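Halorhodopsin (Halobacterium salinarum, PDB 2JAF) is a retinal-containing membrane protein that uses light to pump chloride, with a seven-helix fold of the bacteriorhodopsin type. Local coordinates at residues G124-V129 with L250-N255. The protein carries 2 engineered substitutions. Residues are numbered along the deposited sequence; the frame is centred on the assembly and turned at random.
Sequences GLLADV and LRWVAN
W252 meets L126 through the six-membered part of its indole: ring atom CZ3 lies 4.0 Å from L126 CD1, and W252 CE3 is 4.1 Å from the same methyl. The methyl approaches the ring obliquely. W252 CG stands anti to the backbone N (chi1 -171°), which carries the indole over toward L126 on the neighbouring helix.

One residue on, V253 offers its CG2, 4.1 Å from L126 CD1, and the leucine and valine side chains run past one another in opposite senses. A single methyl of L126 thus touches both the aromatic ring and the valine branch. L126 reaches them with CG anti to its own N (chi1 179°), which extends the side chain from helix 106-127 toward the other segment; L126 CA and V253 CA, the closest pair of backbone positions, are 8.3 Å apart. The contact is wholly apolar and small (84 Å² over both sides), with L126 and V253 buried.

Within 124-129, helix 106-127 closes in a Schellman motif, with D128 at positive phi and two bonds back into the last turn: V129 N to G124 O at 3.2 Å and D128 N to L125 O at 2.9 Å. D128 also makes a salt bridge with R58, near the start of helix 58-82, whose P59 packs on V253. On another flank, helix 193-216 brings I195 against both L126 and W252, so this leucine joins helix 106-127 to helix 227-255 beside two further transmembrane helices of the bundle.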
loop_
_atom_site.group_PDB
_atom_site.type_symbol
_atom_site.label_atom_id
_atom_site.label_comp_id
_atom_site.label_asym_id
_atom_site.label_seq_id
_atom_site.Cartn_x
_atom_site.Cartn_y
_atom_site.Cartn_z
ATOM N N GLY A 124 15.797 -8.473 -4.810
ATOM C CA GLY A 124 15.903 -7.608 -5.970
ATOM C C GLY A 124 17.140 -6.727 -5.946
ATOM O O GLY A 124 17.801 -6.547 -6.971
ATOM N N LEU A 125 17.448 -6.166 -4.781
ATOM C CA LEU A 125 18.627 -5.321 -4.640
ATOM C C LEU A 125 19.868 -6.178 -4.878
ATOM O O LEU A 125 20.766 -5.797 -5.622
ATOM C CB LEU A 125 18.670 -4.700 -3.240
ATOM C CG LEU A 125 17.561 -3.697 -2.908
ATOM C CD1 LEU A 125 17.630 -3.298 -1.445
ATOM C CD2 LEU A 125 17.706 -2.472 -3.804
ATOM N N LEU A 126 19.903 -7.350 -4.254
ATOM C CA LEU A 126 21.031 -8.258 -4.414
ATOM C C LEU A 126 21.270 -8.565 -5.887
ATOM O O LEU A 126 22.410 -8.565 -6.355
ATOM C CB LEU A 126 20.768 -9.562 -3.656
ATOM C CG LEU A 126 21.852 -10.638 -3.739
ATOM C CD1 LEU A 126 23.145 -10.123 -3.122
ATOM C CD2 LEU A 126 21.380 -11.887 -3.016
ATOM N N ALA A 127 20.188 -8.822 -6.615
ATOM C CA ALA A 127 20.274 -9.139 -8.034
ATOM C C ALA A 127 20.366 -7.885 -8.900
ATOM O O ALA A 127 20.555 -7.974 -10.110
ATOM C CB ALA A 127 19.070 -9.972 -8.451
ATOM N N ASP A 128 20.225 -6.720 -8.276
ATOM C CA ASP A 128 20.300 -5.447 -8.991
ATOM C C ASP A 128 19.418 -5.450 -10.240
ATOM O O ASP A 128 19.891 -5.215 -11.354
ATOM C CB ASP A 128 21.754 -5.161 -9.380
ATOM C CG ASP A 128 21.950 -3.754 -9.902
ATOM O OD1 ASP A 128 21.529 -2.804 -9.209
ATOM O OD2 ASP A 128 22.528 -3.600 -10.999
ATOM N N VAL A 129 18.129 -5.709 -10.042
ATOM C CA VAL A 129 17.172 -5.763 -11.142
ATOM C C VAL A 129 16.644 -4.381 -11.506
ATOM O O VAL A 129 16.887 -3.407 -10.799
ATOM C CB VAL A 129 15.970 -6.664 -10.778
ATOM C CG1 VAL A 129 16.461 -8.050 -10.378
ATOM C CG2 VAL A 129 15.174 -6.036 -9.645
ATOM N N LEU A 250 22.198 -12.412 4.150
ATOM C CA LEU A 250 23.040 -11.443 4.838
ATOM C C LEU A 250 24.489 -11.909 4.994
ATOM O O LEU A 250 25.426 -11.133 4.780
ATOM C CB LEU A 250 22.440 -11.127 6.210
ATOM C CG LEU A 250 23.093 -9.991 7.001
ATOM C CD1 LEU A 250 23.202 -8.748 6.129
ATOM C CD2 LEU A 250 22.260 -9.700 8.238
ATOM N N ARG A 251 24.670 -13.175 5.356
ATOM C CA ARG A 251 26.007 -13.728 5.542
ATOM C C ARG A 251 26.814 -13.641 4.253
ATOM O O ARG A 251 28.008 -13.344 4.284
ATOM C CB ARG A 251 25.930 -15.190 6.002
ATOM C CG ARG A 251 27.296 -15.833 6.255
ATOM C CD ARG A 251 27.186 -17.285 6.715
ATOM N NE ARG A 251 26.534 -18.131 5.719
ATOM C CZ ARG A 251 26.285 -19.429 5.877
ATOM N NH1 ARG A 251 26.637 -20.048 6.998
ATOM N NH2 ARG A 251 25.670 -20.107 4.915
ATOM N N TRP A 252 26.161 -13.899 3.122
ATOM C CA TRP A 252 26.844 -13.847 1.836
ATOM C C TRP A 252 27.250 -12.410 1.533
ATOM O O TRP A 252 28.378 -12.150 1.114
ATOM C CB TRP A 252 25.941 -14.365 0.712
ATOM C CG TRP A 252 26.681 -14.536 -0.591
ATOM C CD1 TRP A 252 27.360 -15.646 -1.013
ATOM C CD2 TRP A 252 26.881 -13.538 -1.597
ATOM N NE1 TRP A 252 27.973 -15.399 -2.222
ATOM C CE2 TRP A 252 27.696 -14.113 -2.602
ATOM C CE3 TRP A 252 26.455 -12.211 -1.748
ATOM C CZ2 TRP A 252 28.093 -13.405 -3.742
ATOM C CZ3 TRP A 252 26.853 -11.506 -2.884
ATOM C CH2 TRP A 252 27.663 -12.107 -3.864
ATOM N N VAL A 253 26.323 -11.480 1.740
ATOM C CA VAL A 253 26.593 -10.070 1.491
ATOM C C VAL A 253 27.785 -9.577 2.313
ATOM O O VAL A 253 28.615 -8.816 1.815
ATOM C CB VAL A 253 25.349 -9.203 1.810
ATOM C CG1 VAL A 253 25.701 -7.723 1.742
ATOM C CG2 VAL A 253 24.236 -9.515 0.813
ATOM N N ALA A 254 27.876 -10.018 3.564
ATOM C CA ALA A 254 28.976 -9.602 4.435
ATOM C C ALA A 254 30.326 -10.111 3.935
ATOM O O ALA A 254 31.347 -9.432 4.079
ATOM C CB ALA A 254 28.729 -10.091 5.860
ATOM N N ASN A 255 30.328 -11.303 3.342
ATOM C CA ASN A 255 31.555 -11.904 2.827
ATOM C C ASN A 255 31.830 -11.563 1.364
ATOM O O ASN A 255 32.815 -12.032 0.788
ATOM C CB ASN A 255 31.495 -13.426 2.977
ATOM C CG ASN A 255 31.435 -13.865 4.424
ATOM O OD1 ASN A 255 32.317 -13.537 5.220
ATOM N ND2 ASN A 255 30.395 -14.614 4.774
#